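Local coordinates for protein triacylglycerol lipase (Rhizopus niveus, PDB 1LGY) that hydrolyses the ester bonds of triacylglycerols and their partial glycerides, with strong preference for the 1 and 3 positions, releasing fatty acids, at residues L170-V175 / T192-Q197; S85-I90 / T252-H257. All coordinates share one frame; numbering follows the deposited sequence.

Contact 1 (L170-V175 / T192-Q197); sequences LSIFTV and TGIPFQ
Ile172 and Phe196 are paired neighbours on two parallel strands, and their side chains stand on the same side of the sheet. Ile172 CG2 lies 3.7 Å from Phe196 CD1. The Phe196 ring is carried there with CG anti to the backbone nitrogen, chi1 180°. Thr174 comes in at the ring's edge, near its plane, with CG2 3.8 Å from Phe196 CE1. Further back, Ile194 points at the other strand. Its CG2 branch meets Ile172 CD1 at 3.9 Å, the two side chains crossing at about a right angle, and its CD1 tip meets Leu170 CD2 at 4.0 Å.

Phe173 and Gln197 share the other face. The two run alongside each other in one direction, the Gln197 amide turned 38° from the plane of the Phe173 ring. Gln197 CG sits 3.8 Å from Phe173 CE2. The Gln197 chain then bends at chi2, -73°, and takes the amide away from strand 170-175. Helix 11-26 packs on this face through Glu16 and Phe17, while Leu152 of helix 146-161 touches Ile172 on the opposite one.

Backbone bonds join the strands. Ile172 N gives to Pro195 O at 3.0 Å. Thr174 N gives to Gln197 O at 3.2 Å. The return bond from Gln197 N to Ile172 O is weak. Before the strand, Thr192 OG1 accepts from Ile194 N in an ST turn where helix 183-192 gives way to the loop. Strand 170-175, that helix and strand 196-201 form a beta-alpha-beta unit whose two strands are neighbours in the central sheet of the alpha/beta-hydrolase fold.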
ATOM      1  N   LEU A 170      -5.866  -8.517  10.132  1.00 13.85           N
ATOM      2  CA  LEU A 170      -5.360  -7.325   9.480  1.00 13.72           C
ATOM      3  C   LEU A 170      -4.209  -7.787   8.612  1.00 15.30           C
ATOM      4  O   LEU A 170      -3.302  -8.506   9.016  1.00 14.03           O
ATOM      5  CB  LEU A 170      -4.845  -6.288  10.456  1.00 10.31           C
ATOM      6  CG  LEU A 170      -4.358  -4.969   9.845  1.00  6.77           C
ATOM      7  CD1 LEU A 170      -5.446  -4.253   9.069  1.00  9.05           C
ATOM      8  CD2 LEU A 170      -3.918  -4.087  10.970  1.00  8.88           C
ATOM      9  N   SER A 171      -4.341  -7.401   7.347  1.00 14.03           N
ATOM     10  CA  SER A 171      -3.341  -7.663   6.335  1.00 12.19           C
ATOM     11  C   SER A 171      -2.969  -6.382   5.581  1.00 13.13           C
ATOM     12  O   SER A 171      -3.813  -5.504   5.517  1.00 15.58           O
ATOM     13  CB  SER A 171      -3.920  -8.670   5.416  1.00 10.18           C
ATOM     14  OG  SER A 171      -3.027  -9.744   5.539  1.00  8.44           O
ATOM     15  N   ILE A 172      -1.795  -6.176   4.978  1.00 13.38           N
ATOM     16  CA  ILE A 172      -1.433  -4.928   4.298  1.00 10.66           C
ATOM     17  C   ILE A 172      -0.765  -5.338   3.009  1.00 10.09           C
ATOM     18  O   ILE A 172       0.126  -6.171   3.089  1.00 10.42           O
ATOM     19  CB  ILE A 172      -0.360  -4.042   5.009  1.00  8.47           C
ATOM     20  CG1 ILE A 172      -0.785  -3.555   6.346  1.00  3.48           C
ATOM     21  CG2 ILE A 172      -0.179  -2.758   4.193  1.00 11.83           C
ATOM     22  CD1 ILE A 172       0.407  -3.052   7.151  1.00  4.74           C
ATOM     23  N   PHE A 173      -1.107  -4.745   1.847  1.00  9.02           N
ATOM     24  CA  PHE A 173      -0.466  -5.076   0.578  1.00  7.57           C
ATOM     25  C   PHE A 173      -0.079  -3.841  -0.187  1.00  8.70           C
ATOM     26  O   PHE A 173      -0.952  -2.990  -0.295  1.00 10.75           O
ATOM     27  CB  PHE A 173      -1.397  -5.851  -0.303  1.00  4.33           C
ATOM     28  CG  PHE A 173      -1.471  -7.318   0.048  1.00  2.12           C
ATOM     29  CD1 PHE A 173      -2.287  -7.757   1.094  1.00  9.42           C
ATOM     30  CD2 PHE A 173      -0.780  -8.241  -0.724  1.00  3.88           C
ATOM     31  CE1 PHE A 173      -2.410  -9.130   1.355  1.00  9.73           C
ATOM     32  CE2 PHE A 173      -0.908  -9.603  -0.452  1.00  6.95           C
ATOM     33  CZ  PHE A 173      -1.718 -10.045   0.579  1.00  2.00           C
ATOM     34  N   THR A 174       1.128  -3.613  -0.697  1.00  7.18           N
ATOM     35  CA  THR A 174       1.304  -2.440  -1.543  1.00  7.73           C
ATOM     36  C   THR A 174       2.030  -2.766  -2.836  1.00  7.03           C
ATOM     37  O   THR A 174       2.827  -3.685  -2.890  1.00 10.72           O
ATOM     38  CB  THR A 174       2.107  -1.285  -0.809  1.00  7.06           C
ATOM     39  OG1 THR A 174       3.464  -1.697  -0.704  1.00  8.97           O
ATOM     40  CG2 THR A 174       1.624  -0.979   0.592  1.00 10.06           C
ATOM     41  N   VAL A 175       1.755  -2.102  -3.941  1.00 12.39           N
ATOM     42  CA  VAL A 175       2.588  -2.252  -5.131  1.00 13.30           C
ATOM     43  C   VAL A 175       3.237  -0.874  -5.370  1.00 10.67           C
ATOM     44  O   VAL A 175       2.544   0.091  -5.189  1.00  6.94           O
ATOM     45  CB  VAL A 175       1.781  -2.666  -6.421  1.00 13.46           C
ATOM     46  CG1 VAL A 175       1.306  -4.086  -6.304  1.00 11.78           C
ATOM     47  CG2 VAL A 175       0.567  -1.800  -6.623  1.00 16.38           C
ATOM     48  N   THR A 192       5.154  -6.214  14.842  1.00 19.54           N
ATOM     49  CA  THR A 192       3.716  -6.333  15.042  1.00 17.15           C
ATOM     50  C   THR A 192       3.194  -7.699  14.623  1.00 18.19           C
ATOM     51  O   THR A 192       2.252  -8.288  15.180  1.00 18.98           O
ATOM     52  CB  THR A 192       2.924  -5.257  14.243  1.00 17.33           C
ATOM     53  OG1 THR A 192       3.240  -5.450  12.887  1.00 19.42           O
ATOM     54  CG2 THR A 192       3.269  -3.840  14.578  1.00 16.74           C
ATOM     55  N   GLY A 193       3.828  -8.198  13.573  1.00 19.41           N
ATOM     56  CA  GLY A 193       3.417  -9.459  12.986  1.00 17.99           C
ATOM     57  C   GLY A 193       2.333  -9.303  11.914  1.00 17.52           C
ATOM     58  O   GLY A 193       1.914 -10.306  11.322  1.00 15.73           O
ATOM     59  N   ILE A 194       1.869  -8.082  11.624  1.00 12.77           N
ATOM     60  CA  ILE A 194       0.879  -7.855  10.583  1.00 12.39           C
ATOM     61  C   ILE A 194       1.544  -8.277   9.281  1.00 14.58           C
ATOM     62  O   ILE A 194       2.654  -7.820   9.010  1.00 15.93           O
ATOM     63  CB  ILE A 194       0.513  -6.379  10.527  1.00 10.97           C
ATOM     64  CG1 ILE A 194      -0.071  -5.932  11.844  1.00  7.70           C
ATOM     65  CG2 ILE A 194      -0.466  -6.152   9.377  1.00 10.64           C
ATOM     66  CD1 ILE A 194      -1.253  -6.812  12.298  1.00 10.39           C
ATOM     67  N   PRO A 195       1.012  -9.177   8.453  1.00 16.67           N
ATOM     68  CA  PRO A 195       1.606  -9.446   7.144  1.00 16.69           C
ATOM     69  C   PRO A 195       1.598  -8.250   6.227  1.00 15.64           C
ATOM     70  O   PRO A 195       0.593  -7.598   5.980  1.00 20.17           O
ATOM     71  CB  PRO A 195       0.844 -10.594   6.618  1.00 11.66           C
ATOM     72  CG  PRO A 195      -0.386 -10.621   7.450  1.00 18.75           C
ATOM     73  CD  PRO A 195       0.083 -10.216   8.827  1.00 15.99           C
ATOM     74  N   PHE A 196       2.792  -7.921   5.783  1.00 14.86           N
ATOM     75  CA  PHE A 196       3.012  -6.830   4.862  1.00 11.88           C
ATOM     76  C   PHE A 196       3.775  -7.390   3.674  1.00 13.66           C
ATOM     77  O   PHE A 196       4.868  -7.929   3.818  1.00 14.18           O
ATOM     78  CB  PHE A 196       3.796  -5.798   5.639  1.00  7.59           C
ATOM     79  CG  PHE A 196       4.148  -4.548   4.864  1.00  2.77           C
ATOM     80  CD1 PHE A 196       3.301  -4.040   3.914  1.00  5.08           C
ATOM     81  CD2 PHE A 196       5.354  -3.917   5.126  1.00  2.04           C
ATOM     82  CE1 PHE A 196       3.657  -2.882   3.216  1.00  6.84           C
ATOM     83  CE2 PHE A 196       5.714  -2.782   4.445  1.00  2.21           C
ATOM     84  CZ  PHE A 196       4.866  -2.272   3.494  1.00  5.09           C
ATOM     85  N   GLN A 197       3.206  -7.243   2.494  1.00 13.57           N
ATOM     86  CA  GLN A 197       3.770  -7.731   1.268  1.00  9.55           C
ATOM     87  C   GLN A 197       4.081  -6.560   0.347  1.00 13.34           C
ATOM     88  O   GLN A 197       3.119  -6.013  -0.184  1.00 15.69           O
ATOM     89  CB  GLN A 197       2.768  -8.619   0.603  1.00 15.66           C
ATOM     90  CG  GLN A 197       2.385  -9.891   1.320  1.00 18.67           C
ATOM     91  CD  GLN A 197       3.485 -10.930   1.285  1.00 20.53           C
ATOM     92  OE1 GLN A 197       4.241 -11.046   0.311  1.00 17.49           O
ATOM     93  NE2 GLN A 197       3.574 -11.699   2.376  1.00 21.63           N
TER

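Contact 2 (S85-I90 / T252-H257); sequences SFRSAI and TSILDH
The short helix that takes in 87-90 faces a compact turn at 254-257, with the backbones nearest at Arg87 and Ile254, whose CA atoms are 7.4 Å apart. Side chains alone bridge the two segments.

Phe86 and His257 make a T-shaped pair. The edge of the His257 imidazole points at the face of the Phe86 ring, with centroids 4.8 Å apart and planes at 76°. His257 CD2 stands over that face, away from the ring centre. His257 NE2 approaches Phe86 CD1 to 3.6 Å. The imidazole reaches across with CG anti to the backbone nitrogen, chi1 -166°. Its polar atoms have partners beyond the segments: ND1 is hydrogen-bonded to Asp204 OD2 and NE2 to Ser145 OG. These two bonds fix the ring's rotation, and the stack with His144 adds a further aromatic neighbour.

Ile254 is buried beside this pair. Its two arms divide the work: CD1 meets Phe86 CB at 4.0 Å, and CG2 lies over one face of the Arg87 guanidinium, 3.9 Å from Arg87 NH1. Arg87 stretches out from CG to NE and lays its flat end against the turn. On the solvent side, Leu255 CD1 comes within 3.8 Å of Arg87 NH2.

The turn is braced from within by Ser253. Its OG accepts from Leu255 N at 3.1 Å, an ST turn. Asp256, next in sequence before the histidine, probably binds calcium. The contact includes the histidine of the Ser145-His257-Asp204 triad. Phe86 packed on this charge-relay residue is consistent with the lid helix of fungal lipases lying over the catalytic site.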
ATOM      1  N   SER A  85       0.301  12.376 -10.468  1.00 15.46           N
ATOM      2  CA  SER A  85       1.303  13.003 -11.310  1.00 18.61           C
ATOM      3  C   SER A  85       2.570  12.477 -10.659  1.00 20.21           C
ATOM      4  O   SER A  85       2.973  12.934  -9.588  1.00 20.23           O
ATOM      5  CB  SER A  85       1.199  14.527 -11.234  1.00 18.69           C
ATOM      6  OG  SER A  85       1.693  15.136 -10.046  1.00 22.28           O
ATOM      7  N   PHE A  86       3.176  11.420 -11.230  1.00 22.95           N
ATOM      8  CA  PHE A  86       4.272  10.756 -10.517  1.00 23.47           C
ATOM      9  C   PHE A  86       5.672  11.340 -10.711  1.00 25.25           C
ATOM     10  O   PHE A  86       6.509  11.218  -9.806  1.00 21.50           O
ATOM     11  CB  PHE A  86       4.312   9.304 -10.892  1.00 19.31           C
ATOM     12  CG  PHE A  86       3.014   8.564 -10.724  1.00 15.64           C
ATOM     13  CD1 PHE A  86       2.589   8.169  -9.477  1.00 18.55           C
ATOM     14  CD2 PHE A  86       2.280   8.210 -11.844  1.00 18.19           C
ATOM     15  CE1 PHE A  86       1.416   7.402  -9.354  1.00 25.65           C
ATOM     16  CE2 PHE A  86       1.115   7.450 -11.726  1.00 20.05           C
ATOM     17  CZ  PHE A  86       0.672   7.035 -10.477  1.00 23.07           C
ATOM     18  N   ARG A  87       5.952  12.004 -11.849  1.00 24.78           N
ATOM     19  CA  ARG A  87       7.262  12.646 -12.026  1.00 30.34           C
ATOM     20  C   ARG A  87       7.455  13.889 -11.126  1.00 30.73           C
ATOM     21  O   ARG A  87       8.580  14.272 -10.804  1.00 30.76           O
ATOM     22  CB  ARG A  87       7.460  13.058 -13.493  1.00 34.45           C
ATOM     23  CG  ARG A  87       7.513  11.927 -14.529  1.00 38.55           C
ATOM     24  CD  ARG A  87       7.367  12.416 -15.981  1.00 42.82           C
ATOM     25  NE  ARG A  87       7.094  11.278 -16.853  1.00 47.71           N
ATOM     26  CZ  ARG A  87       8.072  10.592 -17.476  1.00 52.76           C
ATOM     27  NH1 ARG A  87       9.361  10.934 -17.329  1.00 54.45           N
ATOM     28  NH2 ARG A  87       7.779   9.513 -18.223  1.00 52.20           N
ATOM     29  N   SER A  88       6.358  14.514 -10.682  1.00 30.95           N
ATOM     30  CA  SER A  88       6.349  15.663  -9.773  1.00 33.40           C
ATOM     31  C   SER A  88       6.174  15.222  -8.326  1.00 35.38           C
ATOM     32  O   SER A  88       6.361  16.024  -7.414  1.00 35.40           O
ATOM     33  CB  SER A  88       5.189  16.624 -10.040  1.00 35.88           C
ATOM     34  OG  SER A  88       5.136  17.137 -11.362  1.00 33.11           O
ATOM     35  N   ALA A  89       5.693  13.980  -8.098  1.00 36.62           N
ATOM     36  CA  ALA A  89       5.589  13.421  -6.761  1.00 33.98           C
ATOM     37  C   ALA A  89       7.014  13.057  -6.379  1.00 33.48           C
ATOM     38  O   ALA A  89       7.466  13.349  -5.275  1.00 35.41           O
ATOM     39  CB  ALA A  89       4.742  12.163  -6.769  1.00 36.21           C
ATOM     40  N   ILE A  90       7.762  12.495  -7.331  1.00 30.28           N
ATOM     41  CA  ILE A  90       9.151  12.142  -7.101  1.00 28.99           C
ATOM     42  C   ILE A  90      10.047  13.391  -7.056  1.00 27.43           C
ATOM     43  O   ILE A  90      10.638  13.616  -6.019  1.00 24.09           O
ATOM     44  CB  ILE A  90       9.487  11.099  -8.225  1.00 26.86           C
ATOM     45  CG1 ILE A  90       9.277   9.710  -7.670  1.00 27.52           C
ATOM     46  CG2 ILE A  90      10.907  11.176  -8.708  1.00 27.96           C
ATOM     47  CD1 ILE A  90       7.827   9.413  -7.245  1.00 30.56           C
ATOM     48  N   THR A 252      17.239   2.561 -12.860  1.00 27.20           N
ATOM     49  CA  THR A 252      15.912   2.745 -12.301  1.00 24.93           C
ATOM     50  C   THR A 252      15.069   3.554 -13.296  1.00 25.35           C
ATOM     51  O   THR A 252      15.619   4.305 -14.113  1.00 22.88           O
ATOM     52  CB  THR A 252      16.249   3.388 -10.922  1.00 25.19           C
ATOM     53  OG1 THR A 252      15.928   2.449  -9.895  1.00 25.04           O
ATOM     54  CG2 THR A 252      15.594   4.700 -10.753  1.00 25.98           C
ATOM     55  N   SER A 253      13.722   3.442 -13.184  1.00 24.06           N
ATOM     56  CA  SER A 253      12.785   3.951 -14.176  1.00 21.55           C
ATOM     57  C   SER A 253      11.417   4.303 -13.651  1.00 17.60           C
ATOM     58  O   SER A 253      10.837   3.520 -12.920  1.00 18.31           O
ATOM     59  CB  SER A 253      12.616   2.896 -15.283  1.00 25.59           C
ATOM     60  OG  SER A 253      11.580   3.260 -16.182  1.00 29.48           O
ATOM     61  N   ILE A 254      10.817   5.426 -14.015  1.00 15.00           N
ATOM     62  CA  ILE A 254       9.480   5.718 -13.512  1.00 17.86           C
ATOM     63  C   ILE A 254       8.435   4.983 -14.302  1.00 18.08           C
ATOM     64  O   ILE A 254       7.309   4.787 -13.844  1.00 18.93           O
ATOM     65  CB  ILE A 254       9.204   7.256 -13.550  1.00 19.52           C
ATOM     66  CG1 ILE A 254       7.869   7.554 -12.896  1.00 18.38           C
ATOM     67  CG2 ILE A 254       9.260   7.771 -14.978  1.00 17.35           C
ATOM     68  CD1 ILE A 254       7.872   7.438 -11.358  1.00 22.56           C
ATOM     69  N   LEU A 255       8.837   4.517 -15.486  1.00 22.65           N
ATOM     70  CA  LEU A 255       7.893   3.853 -16.370  1.00 23.90           C
ATOM     71  C   LEU A 255       7.444   2.478 -15.850  1.00 24.08           C
ATOM     72  O   LEU A 255       6.321   1.997 -16.091  1.00 27.25           O
ATOM     73  CB  LEU A 255       8.566   3.830 -17.782  1.00 25.81           C
ATOM     74  CG  LEU A 255       8.542   5.146 -18.644  1.00 27.53           C
ATOM     75  CD1 LEU A 255       9.594   6.147 -18.194  1.00 31.79           C
ATOM     76  CD2 LEU A 255       8.926   4.847 -20.088  1.00 31.52           C
ATOM     77  N   ASP A 256       8.262   1.854 -14.999  1.00 23.55           N
ATOM     78  CA  ASP A 256       7.906   0.546 -14.478  1.00 20.17           C
ATOM     79  C   ASP A 256       6.969   0.733 -13.305  1.00 20.53           C
ATOM     80  O   ASP A 256       6.358  -0.210 -12.811  1.00 23.93           O
ATOM     81  CB  ASP A 256       9.166  -0.204 -14.048  1.00 24.34           C
ATOM     82  CG  ASP A 256      10.188  -0.576 -15.126  1.00 26.17           C
ATOM     83  OD1 ASP A 256      10.237   0.092 -16.159  1.00 34.21           O
ATOM     84  OD2 ASP A 256      10.973  -1.511 -14.935  1.00 21.15           O
ATOM     85  N   HIS A 257       6.835   1.973 -12.827  1.00 18.57           N
ATOM     86  CA  HIS A 257       5.871   2.319 -11.814  1.00 13.85           C
ATOM     87  C   HIS A 257       4.427   2.230 -12.305  1.00 17.63           C
ATOM     88  O   HIS A 257       3.490   1.980 -11.529  1.00 16.59           O
ATOM     89  CB  HIS A 257       6.203   3.686 -11.417  1.00 15.41           C
ATOM     90  CG  HIS A 257       5.547   4.138 -10.168  1.00 11.82           C
ATOM     91  ND1 HIS A 257       5.277   3.391  -9.127  1.00 15.38           N
ATOM     92  CD2 HIS A 257       5.117   5.397  -9.934  1.00 10.15           C
ATOM     93  CE1 HIS A 257       4.683   4.129  -8.241  1.00 10.12           C
ATOM     94  NE2 HIS A 257       4.592   5.332  -8.737  1.00 15.65           N
TER

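From the N terminus, the chain first reaches 85-90, after strand 75-81 of the central sheet. It comes back against this segment at 252-257, so contact 2 closes a long loop of 161 intervening residues. Contact 1 lies wholly within that loop and closes a short one of its own: 170-175 meets 192-197 after 16 residues, mostly helix 183-192. The contacts are nested and do not cross. The centres of contacts 1 and 2 are about 24 Å apart, on opposite sides of the chain's centre. Contact 1 joins neighbouring strands of the central sheet; contact 2 ties short helix 87-91, the probable lid, to the late loop that brings the histidine to the catalytic site.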